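Local coordinates for uncharacterized conserved protein YndB, AHSA1/START domain (Micromonospora chersina, PDB 6V04) that is of unknown function but, as a START/Bet v1-like protein encoded in the dynemicin biosynthetic locus, probably takes part in making dynemicin, at residues 21-24 with 25-28; 113-116 with 117-120; 248-251 with 252-256; 256-259 with 260-264. One frame throughout, in Å; residues are numbered along the deposited sequence.

All four contacts are local ones, three at the first turn of a helix and one further along. Contacts 1 and 2 open helices 24-32 and 116-139, with centres about 32 Å apart. Contacts 3 and 4 follow one another on helix 252-277, share R256 and touch where L248 CD1 of contact 3 meets L258 CD1 of contact 4 at 4.0 Å. Contact 2 lies across the chain's centre from this pair, its centre about 25 Å from that of contact 4. Contact 3 is near a sodium ion, about 5 Å from the D252 side chain; that of E255 is about 8 Å from that of Q149, seen to bind magnesium, though none is bound to this chain here.

Contact 1. Residues 21-24 with 25-28; sequences PAPV and DEVW
E26 lays an extended side chain against P23 and A22 at the start of helix 24-32. Its CB is 3.6 Å from P23 O and also lies beside the proline ring. CG stands anti to the backbone N (chi1 -178°), and the chain stays extended beyond it, which carries the carboxylate back past the ring, the two side chains crossing obliquely. CD then comes 3.9 Å from A22 CB. At the tip OE2 meets P23 CD at 3.4 Å and A22 CB at 3.7 Å, contacts with carbon and not hydrogen bonds. A carboxylate in the first turn of a helix would probably gain some electrostatic stabilisation from the amide N-H groups there.

P23, the N-cap residue, gives its carbonyl to the first turn: V27 N donates to P23 O at 3.1 Å in a nearly straight bond (168°). V27 CG2 lies 3.4 Å from the same oxygen and packs against A22 CB. One residue on, W28 N donates to V24 O at 2.8 Å.

The turn joins strand 14-20 to its helix in a Bet v1-like domain. V24 and V27 lean on L96 of strand 90-98 and T103 of strand 103-110, A22 O accepts from T103 OG1, and E26 and V27 reach L137 of the long helix 116-139.

Contact 2. Residues 113-116 with 117-120; sequences GRPG and SEVA
P115 and E118 lie side by side and point the same way, with E118 OE2 in van der Waals contact with P115 CD at 3.6 Å. S117 OG comes to the same side of the proline ring, 3.6 Å from P115 CB. R114 adds its aliphatic stem: CG, anti to the backbone N (chi1 173°), is near E118 CB, and CD is 4.0 Å from V119 CG2, the stem crossing both side chains at about a right angle. The bend at chi3 (-80°) comes only after these two have been passed.

Backbone hydrogen bonds here run from N back to the O three residues earlier. E118 N donates to P115 O at 2.9 Å and V119 N to G116 O at 3.2 Å. A120 N gives its proton to a water (3.0 Å).

The charged groups do not meet directly. The guanidinium and carboxylate planes are 52° apart, and a water links them, accepting from R114 NH1 at its edge (3.1 Å) and donating to E118 OE1 (3.0 Å). R114 NH1 also forms a salt bridge with D109, and NH2 donates to D12 O.

The turn leads from strand 103-110 into helix 116-139, the long helix of the Bet v1-like helix-grip fold.

Contact 3. Residues 248-251 with 252-256; sequences LGLS and DLQER
S251 and Q254 form a capping box at the N-terminus of helix 252-277. Q254 N donates to S251 OG at 3.1 Å, and in return S251 N donates to Q254 OE1, also at 3.1 Å, in the carbonyl plane and on a lone pair. The serine hydroxyl stands between its backbone N and carbonyl carbon (chi1 75°), which places OG to accept from Q254 N. The helix backbone starts with E255 N donating to S251 O at 2.9 Å.

A second polar tie comes from E255, whose extended side chain runs back to the backbone of the preceding loop. L250 N donates to OE2 at 3.1 Å, from above the carboxylate plane by 45°. Cut back to an alanine, this position is likely to leave L250 N without its acceptor and to remove the carboxylate's water link to L250 O.

L250 CB makes van der Waals contacts with E255 CG (3.9 Å) and Q254 OE1 (3.6 Å), its side chain crossing the glutamine at about a right angle. Beyond the loop, L248 and L250 rest on L258 of the same helix, and W147 NE1 is hydrogen-bonded to D252 OD1. A water lies 2.7 Å from L250 O and 2.8 Å from E255 OE1.

Contact 4. Residues 256-259 with 260-264; sequences RTLR and HRFAA
R256, T257, L258 and R259 offer their carbonyls in turn to the N-H groups of H260, R261, F262 and A263, four successive i to i+4 bonds of 2.8 to 2.9 Å. The R261 stem passes T257 O, 3.1 Å from its CG, and then T257 CG2. A bend at chi3 (64°) turns the guanidinium to D190 (NE, salt bridge) and P194 O (NH2). A leucine in its place would probably leave D190 without its charged partner and P194 O without this donor.

L258 and F262 lie side by side, CD2 to CE1 at 4.1 Å, and L258 O sits at the edge of the phenyl ring, in its plane, 3.2 Å from CD1. This apolar side of helix 252-277, the long helix that follows an antiparallel sheet as in the helix-grip fold, faces strand 151-157 through F262 and I151, with W245 meeting the same ring.

R259 NH1 touches A263 CB at 3.5 Å; the guanidinium is gripped by D62, with D60 O and E150 O also accepting. R256 NH2 donates to G59 O, while R256 and H260 are bridged by a water, 3.0 Å from R256 NE and 2.8 Å from H260 ND1, in the plane of the imidazole at its edge.

Contact 1. Residues 21-24 with 25-28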
ATOM      1  N   PRO A  21     -27.356  -4.462   6.619  1.00 43.62           N
ATOM      2  CA  PRO A  21     -28.607  -5.215   6.751  1.00 48.48           C
ATOM      3  C   PRO A  21     -28.634  -6.445   5.864  1.00 66.21           C
ATOM      4  O   PRO A  21     -29.619  -6.688   5.163  1.00 69.28           O
ATOM      5  CB  PRO A  21     -29.665  -4.192   6.322  1.00 54.23           C
ATOM      6  CG  PRO A  21     -28.956  -3.362   5.313  1.00 50.26           C
ATOM      7  CD  PRO A  21     -27.507  -3.296   5.734  1.00 47.44           C
ATOM      8  N   ALA A  22     -27.546  -7.206   5.862  1.00 51.61           N
ATOM      9  CA  ALA A  22     -27.487  -8.496   5.204  1.00 42.23           C
ATOM     10  C   ALA A  22     -27.236  -9.581   6.243  1.00 42.84           C
ATOM     11  O   ALA A  22     -26.580  -9.328   7.260  1.00 46.79           O
ATOM     12  CB  ALA A  22     -26.382  -8.544   4.143  1.00 46.00           C
ATOM     13  N   PRO A  23     -27.756 -10.787   6.032  1.00 42.51           N
ATOM     14  CA  PRO A  23     -27.524 -11.865   6.995  1.00 42.64           C
ATOM     15  C   PRO A  23     -26.077 -12.335   6.977  1.00 43.59           C
ATOM     16  O   PRO A  23     -25.335 -12.124   6.014  1.00 42.83           O
ATOM     17  CB  PRO A  23     -28.478 -12.970   6.531  1.00 49.26           C
ATOM     18  CG  PRO A  23     -28.672 -12.717   5.088  1.00 54.06           C
ATOM     19  CD  PRO A  23     -28.603 -11.226   4.910  1.00 51.88           C
ATOM     20  N   VAL A  24     -25.687 -12.995   8.073  1.00 45.98           N
ATOM     21  CA  VAL A  24     -24.287 -13.368   8.263  1.00 36.77           C
ATOM     22  C   VAL A  24     -23.806 -14.256   7.123  1.00 41.07           C
ATOM     23  O   VAL A  24     -22.656 -14.157   6.683  1.00 37.35           O
ATOM     24  CB  VAL A  24     -24.096 -14.053   9.629  1.00 43.89           C
ATOM     25  CG1 VAL A  24     -22.725 -14.713   9.720  1.00 43.45           C
ATOM     26  CG2 VAL A  24     -24.261 -13.046  10.747  1.00 51.68           C
ATOM     27  N   ASP A  25     -24.669 -15.153   6.644  1.00 46.14           N
ATOM     28  CA  ASP A  25     -24.249 -16.072   5.594  1.00 45.36           C
ATOM     29  C   ASP A  25     -23.905 -15.319   4.314  1.00 38.99           C
ATOM     30  O   ASP A  25     -22.917 -15.638   3.641  1.00 40.43           O
ATOM     31  CB  ASP A  25     -25.349 -17.104   5.346  1.00 68.64           C
ATOM     32  CG  ASP A  25     -24.877 -18.275   4.508  1.00 97.88           C
ATOM     33  OD1 ASP A  25     -24.648 -18.087   3.294  1.00108.02           O
ATOM     34  OD2 ASP A  25     -24.720 -19.382   5.068  1.00107.29           O
ATOM     35  N   GLU A  26     -24.689 -14.290   3.981  1.00 43.78           N
ATOM     36  CA  GLU A  26     -24.409 -13.500   2.785  1.00 40.47           C
ATOM     37  C   GLU A  26     -23.116 -12.709   2.939  1.00 34.25           C
ATOM     38  O   GLU A  26     -22.289 -12.668   2.018  1.00 36.66           O
ATOM     39  CB  GLU A  26     -25.582 -12.563   2.498  1.00 41.95           C
ATOM     40  CG  GLU A  26     -25.405 -11.721   1.246  1.00 47.03           C
ATOM     41  CD  GLU A  26     -26.583 -10.804   0.971  1.00 72.38           C
ATOM     42  OE1 GLU A  26     -26.463  -9.933   0.076  1.00 59.77           O
ATOM     43  OE2 GLU A  26     -27.624 -10.957   1.647  1.00 60.86           O
ATOM     44  N   VAL A  27     -22.913 -12.088   4.105  1.00 34.56           N
ATOM     45  CA  VAL A  27     -21.686 -11.336   4.327  1.00 31.79           C
ATOM     46  C   VAL A  27     -20.483 -12.263   4.264  1.00 32.08           C
ATOM     47  O   VAL A  27     -19.440 -11.911   3.703  1.00 31.71           O
ATOM     48  CB  VAL A  27     -21.742 -10.588   5.673  1.00 31.81           C
ATOM     49  CG1 VAL A  27     -20.450  -9.808   5.903  1.00 35.86           C
ATOM     50  CG2 VAL A  27     -22.958  -9.669   5.734  1.00 36.12           C
ATOM     51  N   TRP A  28     -20.596 -13.452   4.862  1.00 32.26           N
ATOM     52  CA  TRP A  28     -19.483 -14.397   4.842  1.00 29.30           C
ATOM     53  C   TRP A  28     -19.077 -14.749   3.414  1.00 31.21           C
ATOM     54  O   TRP A  28     -17.883 -14.799   3.094  1.00 29.53           O
ATOM     55  CB  TRP A  28     -19.850 -15.663   5.608  1.00 37.27           C
ATOM     56  CG  TRP A  28     -18.733 -16.645   5.602  1.00 32.12           C
ATOM     57  CD1 TRP A  28     -18.673 -17.817   4.913  1.00 37.10           C
ATOM     58  CD2 TRP A  28     -17.493 -16.530   6.308  1.00 31.61           C
ATOM     59  NE1 TRP A  28     -17.472 -18.446   5.149  1.00 39.88           N
ATOM     60  CE2 TRP A  28     -16.730 -17.676   6.002  1.00 34.58           C
ATOM     61  CE3 TRP A  28     -16.959 -15.576   7.182  1.00 33.87           C
ATOM     62  CZ2 TRP A  28     -15.464 -17.897   6.543  1.00 34.54           C
ATOM     63  CZ3 TRP A  28     -15.695 -15.796   7.710  1.00 30.96           C
ATOM     64  CH2 TRP A  28     -14.966 -16.948   7.389  1.00 29.68           C
TER

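Contact 2. Residues 113-116 with 117-120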
ATOM      1  N   GLY A 113       5.010  -1.598  16.965  1.00 32.13           N
ATOM      2  CA  GLY A 113       5.867  -0.481  16.630  1.00 33.60           C
ATOM      3  C   GLY A 113       5.377   0.381  15.489  1.00 38.72           C
ATOM      4  O   GLY A 113       6.138   1.219  14.995  1.00 39.96           O
ATOM      5  N   ARG A 114       4.134   0.210  15.063  1.00 32.37           N
ATOM      6  CA  ARG A 114       3.597   0.998  13.966  1.00 32.72           C
ATOM      7  C   ARG A 114       3.746   2.489  14.259  1.00 39.80           C
ATOM      8  O   ARG A 114       3.284   2.954  15.309  1.00 43.18           O
ATOM      9  CB  ARG A 114       2.123   0.663  13.771  1.00 33.14           C
ATOM     10  CG  ARG A 114       1.398   1.529  12.761  1.00 35.73           C
ATOM     11  CD  ARG A 114       0.015   0.969  12.548  1.00 36.23           C
ATOM     12  NE  ARG A 114       0.053  -0.167  11.640  1.00 33.17           N
ATOM     13  CZ  ARG A 114      -0.830  -1.159  11.614  1.00 29.03           C
ATOM     14  NH1 ARG A 114      -0.697  -2.114  10.701  1.00 31.11           N
ATOM     15  NH2 ARG A 114      -1.831  -1.213  12.486  1.00 29.90           N
ATOM     16  N   PRO A 115       4.349   3.270  13.360  1.00 38.42           N
ATOM     17  CA  PRO A 115       4.416   4.718  13.589  1.00 48.66           C
ATOM     18  C   PRO A 115       3.027   5.315  13.762  1.00 41.15           C
ATOM     19  O   PRO A 115       2.090   4.979  13.039  1.00 40.40           O
ATOM     20  CB  PRO A 115       5.102   5.249  12.325  1.00 44.77           C
ATOM     21  CG  PRO A 115       5.860   4.090  11.785  1.00 47.24           C
ATOM     22  CD  PRO A 115       5.040   2.880  12.117  1.00 45.75           C
ATOM     23  N   GLY A 116       2.898   6.212  14.742  1.00 51.77           N
ATOM     24  CA  GLY A 116       1.640   6.917  14.904  1.00 48.45           C
ATOM     25  C   GLY A 116       1.223   7.641  13.644  1.00 37.66           C
ATOM     26  O   GLY A 116       0.028   7.784  13.367  1.00 43.62           O
ATOM     27  N   SER A 117       2.200   8.073  12.840  1.00 47.68           N
ATOM     28  CA  SER A 117       1.907   8.775  11.597  1.00 53.36           C
ATOM     29  C   SER A 117       1.175   7.897  10.590  1.00 52.02           C
ATOM     30  O   SER A 117       0.559   8.428   9.661  1.00 55.50           O
ATOM     31  CB  SER A 117       3.204   9.295  10.976  1.00 58.44           C
ATOM     32  OG  SER A 117       4.072   8.227  10.634  1.00 58.13           O
ATOM     33  N   GLU A 118       1.231   6.571  10.748  1.00 40.79           N
ATOM     34  CA  GLU A 118       0.568   5.647   9.839  1.00 43.68           C
ATOM     35  C   GLU A 118      -0.862   5.330  10.241  1.00 37.36           C
ATOM     36  O   GLU A 118      -1.650   4.903   9.391  1.00 38.35           O
ATOM     37  CB  GLU A 118       1.336   4.322   9.774  1.00 48.52           C
ATOM     38  CG  GLU A 118       2.255   4.167   8.584  1.00 79.81           C
ATOM     39  CD  GLU A 118       2.898   2.792   8.539  1.00 92.11           C
ATOM     40  OE1 GLU A 118       2.156   1.793   8.417  1.00 91.61           O
ATOM     41  OE2 GLU A 118       4.141   2.708   8.644  1.00 94.87           O
ATOM     42  N   VAL A 119      -1.209   5.520  11.516  1.00 35.55           N
ATOM     43  CA  VAL A 119      -2.457   4.969  12.041  1.00 33.58           C
ATOM     44  C   VAL A 119      -3.658   5.617  11.363  1.00 32.75           C
ATOM     45  O   VAL A 119      -4.614   4.936  10.980  1.00 34.36           O
ATOM     46  CB  VAL A 119      -2.514   5.140  13.570  1.00 35.85           C
ATOM     47  CG1 VAL A 119      -3.892   4.772  14.099  1.00 39.19           C
ATOM     48  CG2 VAL A 119      -1.448   4.284  14.226  1.00 42.77           C
ATOM     49  N   ALA A 120      -3.637   6.944  11.224  1.00 36.24           N
ATOM     50  CA  ALA A 120      -4.790   7.637  10.661  1.00 37.04           C
ATOM     51  C   ALA A 120      -5.049   7.202   9.226  1.00 35.50           C
ATOM     52  O   ALA A 120      -6.198   6.956   8.833  1.00 36.67           O
ATOM     53  CB  ALA A 120      -4.574   9.147  10.728  1.00 45.35           C
TER
HETATM   54  O   HOH W   1       1.684  -1.080   9.088  1.00 38.70           O
HETATM   55  O   HOH W   2      -1.701   9.092  12.122  1.00 45.45           O

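Contact 3. Residues 248-251 with 252-256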
ATOM      1  N   LEU A 248      -2.546  15.210 -13.042  1.00 24.06           N
ATOM      2  CA  LEU A 248      -1.640  15.414 -14.164  1.00 23.27           C
ATOM      3  C   LEU A 248      -2.315  15.974 -15.403  1.00 28.23           C
ATOM      4  O   LEU A 248      -1.606  16.424 -16.303  1.00 27.02           O
ATOM      5  CB  LEU A 248      -0.958  14.091 -14.512  1.00 24.48           C
ATOM      6  CG  LEU A 248      -0.035  13.513 -13.433  1.00 24.17           C
ATOM      7  CD1 LEU A 248       0.511  12.176 -13.890  1.00 26.35           C
ATOM      8  CD2 LEU A 248       1.090  14.463 -13.109  1.00 25.92           C
ATOM      9  N   GLY A 249      -3.645  15.970 -15.479  1.00 26.57           N
ATOM     10  CA  GLY A 249      -4.296  16.475 -16.673  1.00 28.11           C
ATOM     11  C   GLY A 249      -4.070  15.616 -17.891  1.00 25.97           C
ATOM     12  O   GLY A 249      -4.104  16.126 -19.022  1.00 30.04           O
ATOM     13  N   LEU A 250      -3.840  14.326 -17.697  1.00 24.67           N
ATOM     14  CA  LEU A 250      -3.661  13.361 -18.768  1.00 25.86           C
ATOM     15  C   LEU A 250      -4.888  12.453 -18.823  1.00 26.86           C
ATOM     16  O   LEU A 250      -5.807  12.543 -17.992  1.00 29.26           O
ATOM     17  CB  LEU A 250      -2.366  12.566 -18.560  1.00 25.29           C
ATOM     18  CG  LEU A 250      -1.068  13.375 -18.612  1.00 26.18           C
ATOM     19  CD1 LEU A 250       0.098  12.514 -18.214  1.00 31.03           C
ATOM     20  CD2 LEU A 250      -0.856  13.936 -20.004  1.00 32.38           C
ATOM     21  N   SER A 251      -4.915  11.562 -19.810  1.00 26.39           N
ATOM     22  CA  SER A 251      -6.023  10.623 -19.871  1.00 24.66           C
ATOM     23  C   SER A 251      -5.969   9.705 -18.655  1.00 24.23           C
ATOM     24  O   SER A 251      -4.913   9.478 -18.062  1.00 24.16           O
ATOM     25  CB  SER A 251      -5.982   9.792 -21.155  1.00 28.77           C
ATOM     26  OG  SER A 251      -4.972   8.802 -21.086  1.00 29.51           O
ATOM     27  N   ASP A 252      -7.125   9.148 -18.295  1.00 24.83           N
ATOM     28  CA  ASP A 252      -7.135   8.302 -17.105  1.00 22.60           C
ATOM     29  C   ASP A 252      -6.223   7.098 -17.285  1.00 23.01           C
ATOM     30  O   ASP A 252      -5.525   6.699 -16.350  1.00 23.95           O
ATOM     31  CB  ASP A 252      -8.543   7.835 -16.769  1.00 23.18           C
ATOM     32  CG  ASP A 252      -8.554   6.925 -15.580  1.00 25.31           C
ATOM     33  OD1 ASP A 252      -8.382   7.435 -14.461  1.00 24.03           O
ATOM     34  OD2 ASP A 252      -8.668   5.699 -15.757  1.00 23.78           O
ATOM     35  N   LEU A 253      -6.213   6.497 -18.475  1.00 24.72           N
ATOM     36  CA  LEU A 253      -5.329   5.354 -18.659  1.00 23.72           C
ATOM     37  C   LEU A 253      -3.863   5.757 -18.579  1.00 24.36           C
ATOM     38  O   LEU A 253      -3.039   4.991 -18.074  1.00 23.49           O
ATOM     39  CB  LEU A 253      -5.648   4.643 -19.965  1.00 25.98           C
ATOM     40  CG  LEU A 253      -7.007   3.929 -19.948  1.00 29.42           C
ATOM     41  CD1 LEU A 253      -7.267   3.293 -21.301  1.00 34.35           C
ATOM     42  CD2 LEU A 253      -7.054   2.881 -18.857  1.00 33.72           C
ATOM     43  N   GLN A 254      -3.502   6.946 -19.076  1.00 23.57           N
ATOM     44  CA  GLN A 254      -2.122   7.396 -18.927  1.00 23.44           C
ATOM     45  C   GLN A 254      -1.759   7.583 -17.460  1.00 22.09           C
ATOM     46  O   GLN A 254      -0.678   7.174 -17.030  1.00 23.30           O
ATOM     47  CB  GLN A 254      -1.901   8.701 -19.695  1.00 24.91           C
ATOM     48  CG  GLN A 254      -1.770   8.521 -21.204  1.00 28.06           C
ATOM     49  CD  GLN A 254      -1.774   9.836 -21.955  1.00 39.23           C
ATOM     50  OE1 GLN A 254      -2.546  10.752 -21.651  1.00 32.20           O
ATOM     51  NE2 GLN A 254      -0.913   9.932 -22.965  1.00 49.95           N
ATOM     52  N   GLU A 255      -2.649   8.209 -16.689  1.00 20.80           N
ATOM     53  CA  GLU A 255      -2.392   8.453 -15.276  1.00 21.59           C
ATOM     54  C   GLU A 255      -2.286   7.144 -14.514  1.00 21.74           C
ATOM     55  O   GLU A 255      -1.369   6.954 -13.705  1.00 21.32           O
ATOM     56  CB  GLU A 255      -3.505   9.347 -14.714  1.00 22.26           C
ATOM     57  CG  GLU A 255      -3.455  10.764 -15.271  1.00 23.33           C
ATOM     58  CD  GLU A 255      -4.636  11.650 -14.885  1.00 23.57           C
ATOM     59  OE1 GLU A 255      -5.701  11.124 -14.454  1.00 24.34           O
ATOM     60  OE2 GLU A 255      -4.476  12.889 -15.017  1.00 23.04           O
ATOM     61  N   ARG A 256      -3.224   6.229 -14.757  1.00 20.58           N
ATOM     62  CA  ARG A 256      -3.201   4.931 -14.101  1.00 22.22           C
ATOM     63  C   ARG A 256      -1.935   4.154 -14.426  1.00 22.09           C
ATOM     64  O   ARG A 256      -1.336   3.524 -13.542  1.00 22.08           O
ATOM     65  CB  ARG A 256      -4.426   4.135 -14.512  1.00 25.42           C
ATOM     66  CG  ARG A 256      -4.435   2.737 -13.982  1.00 25.40           C
ATOM     67  CD  ARG A 256      -5.706   2.048 -14.319  1.00 25.93           C
ATOM     68  NE  ARG A 256      -5.719   0.699 -13.767  1.00 26.76           N
ATOM     69  CZ  ARG A 256      -6.811  -0.038 -13.643  1.00 27.17           C
ATOM     70  NH1 ARG A 256      -7.981   0.442 -14.016  1.00 26.70           N
ATOM     71  NH2 ARG A 256      -6.729  -1.268 -13.136  1.00 28.36           N
TER
HETATM   72  O   HOH W   3      -7.774  11.767 -16.268  1.00 25.08           O

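Contact 4. Residues 256-259 with 260-264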
ATOM      1  N   ARG A 256      -3.224   6.229 -14.757  1.00 20.58           N
ATOM      2  CA  ARG A 256      -3.201   4.931 -14.101  1.00 22.22           C
ATOM      3  C   ARG A 256      -1.935   4.154 -14.426  1.00 22.09           C
ATOM      4  O   ARG A 256      -1.336   3.524 -13.542  1.00 22.08           O
ATOM      5  CB  ARG A 256      -4.426   4.135 -14.512  1.00 25.42           C
ATOM      6  CG  ARG A 256      -4.435   2.737 -13.982  1.00 25.40           C
ATOM      7  CD  ARG A 256      -5.706   2.048 -14.319  1.00 25.93           C
ATOM      8  NE  ARG A 256      -5.719   0.699 -13.767  1.00 26.76           N
ATOM      9  CZ  ARG A 256      -6.811  -0.038 -13.643  1.00 27.17           C
ATOM     10  NH1 ARG A 256      -7.981   0.442 -14.016  1.00 26.70           N
ATOM     11  NH2 ARG A 256      -6.729  -1.268 -13.136  1.00 28.36           N
ATOM     12  N   THR A 257      -1.534   4.148 -15.694  1.00 21.14           N
ATOM     13  CA  THR A 257      -0.348   3.405 -16.084  1.00 21.92           C
ATOM     14  C   THR A 257       0.898   3.972 -15.416  1.00 21.13           C
ATOM     15  O   THR A 257       1.751   3.219 -14.926  1.00 22.45           O
ATOM     16  CB  THR A 257      -0.231   3.420 -17.612  1.00 23.39           C
ATOM     17  OG1 THR A 257      -1.358   2.744 -18.176  1.00 26.91           O
ATOM     18  CG2 THR A 257       1.028   2.723 -18.069  1.00 26.65           C
ATOM     19  N   LEU A 258       1.023   5.301 -15.377  1.00 20.96           N
ATOM     20  CA  LEU A 258       2.142   5.907 -14.671  1.00 21.13           C
ATOM     21  C   LEU A 258       2.134   5.510 -13.202  1.00 20.24           C
ATOM     22  O   LEU A 258       3.171   5.129 -12.657  1.00 20.84           O
ATOM     23  CB  LEU A 258       2.097   7.424 -14.808  1.00 21.53           C
ATOM     24  CG  LEU A 258       2.532   7.959 -16.171  1.00 22.63           C
ATOM     25  CD1 LEU A 258       1.998   9.363 -16.368  1.00 25.43           C
ATOM     26  CD2 LEU A 258       4.052   7.928 -16.327  1.00 23.90           C
ATOM     27  N   ARG A 259       0.980   5.617 -12.539  1.00 19.46           N
ATOM     28  CA  ARG A 259       0.905   5.277 -11.117  1.00 18.28           C
ATOM     29  C   ARG A 259       1.338   3.836 -10.887  1.00 22.76           C
ATOM     30  O   ARG A 259       2.143   3.551  -9.991  1.00 21.49           O
ATOM     31  CB  ARG A 259      -0.514   5.515 -10.605  1.00 19.04           C
ATOM     32  CG  ARG A 259      -0.675   5.332  -9.105  1.00 18.34           C
ATOM     33  CD  ARG A 259      -0.974   3.912  -8.686  1.00 19.84           C
ATOM     34  NE  ARG A 259      -1.220   3.930  -7.240  1.00 20.13           N
ATOM     35  CZ  ARG A 259      -0.915   2.964  -6.390  1.00 18.93           C
ATOM     36  NH1 ARG A 259      -0.371   1.825  -6.763  1.00 19.38           N
ATOM     37  NH2 ARG A 259      -1.158   3.160  -5.092  1.00 19.79           N
ATOM     38  N   HIS A 260       0.831   2.917 -11.708  1.00 21.46           N
ATOM     39  CA  HIS A 260       1.178   1.505 -11.592  1.00 19.80           C
ATOM     40  C   HIS A 260       2.678   1.281 -11.794  1.00 23.32           C
ATOM     41  O   HIS A 260       3.327   0.577 -11.009  1.00 22.60           O
ATOM     42  CB  HIS A 260       0.336   0.724 -12.603  1.00 21.00           C
ATOM     43  CG  HIS A 260       0.297  -0.751 -12.379  1.00 21.96           C
ATOM     44  ND1 HIS A 260      -0.825  -1.503 -12.645  1.00 24.25           N
ATOM     45  CD2 HIS A 260       1.235  -1.618 -11.927  1.00 23.98           C
ATOM     46  CE1 HIS A 260      -0.574  -2.773 -12.381  1.00 27.03           C
ATOM     47  NE2 HIS A 260       0.670  -2.870 -11.951  1.00 25.03           N
ATOM     48  N   ARG A 261       3.252   1.884 -12.833  1.00 22.44           N
ATOM     49  CA  ARG A 261       4.671   1.680 -13.108  1.00 22.79           C
ATOM     50  C   ARG A 261       5.542   2.257 -12.004  1.00 21.20           C
ATOM     51  O   ARG A 261       6.545   1.645 -11.609  1.00 22.53           O
ATOM     52  CB  ARG A 261       5.040   2.311 -14.443  1.00 24.40           C
ATOM     53  CG  ARG A 261       4.360   1.670 -15.647  1.00 27.72           C
ATOM     54  CD  ARG A 261       4.693   2.428 -16.924  1.00 27.49           C
ATOM     55  NE  ARG A 261       6.123   2.343 -17.222  1.00 27.48           N
ATOM     56  CZ  ARG A 261       6.881   3.341 -17.667  1.00 29.01           C
ATOM     57  NH1 ARG A 261       6.373   4.546 -17.903  1.00 37.26           N
ATOM     58  NH2 ARG A 261       8.163   3.121 -17.905  1.00 27.90           N
ATOM     59  N   PHE A 262       5.205   3.451 -11.519  1.00 21.25           N
ATOM     60  CA  PHE A 262       5.972   4.020 -10.419  1.00 21.27           C
ATOM     61  C   PHE A 262       5.786   3.218  -9.140  1.00 21.22           C
ATOM     62  O   PHE A 262       6.734   3.092  -8.358  1.00 21.72           O
ATOM     63  CB  PHE A 262       5.587   5.483 -10.213  1.00 20.06           C
ATOM     64  CG  PHE A 262       6.340   6.442 -11.099  1.00 20.57           C
ATOM     65  CD1 PHE A 262       5.947   6.660 -12.409  1.00 20.96           C
ATOM     66  CD2 PHE A 262       7.433   7.142 -10.622  1.00 21.90           C
ATOM     67  CE1 PHE A 262       6.628   7.558 -13.216  1.00 22.71           C
ATOM     68  CE2 PHE A 262       8.113   8.045 -11.423  1.00 22.93           C
ATOM     69  CZ  PHE A 262       7.716   8.251 -12.725  1.00 21.71           C
ATOM     70  N   ALA A 263       4.601   2.639  -8.908  1.00 20.47           N
ATOM     71  CA  ALA A 263       4.435   1.807  -7.711  1.00 20.26           C
ATOM     72  C   ALA A 263       5.369   0.604  -7.744  1.00 22.16           C
ATOM     73  O   ALA A 263       5.959   0.229  -6.718  1.00 22.33           O
ATOM     74  CB  ALA A 263       2.980   1.356  -7.579  1.00 22.12           C
ATOM     75  N   ALA A 264       5.503  -0.031  -8.906  1.00 20.78           N
ATOM     76  CA  ALA A 264       6.414  -1.160  -9.021  1.00 21.67           C
ATOM     77  C   ALA A 264       7.851  -0.709  -8.818  1.00 23.53           C
ATOM     78  O   ALA A 264       8.671  -1.444  -8.248  1.00 23.01           O
ATOM     79  CB  ALA A 264       6.242  -1.812 -10.388  1.00 24.40           C
TER
HETATM   80  O   HOH W   4      -3.039  -0.551 -14.048  1.00 31.35           O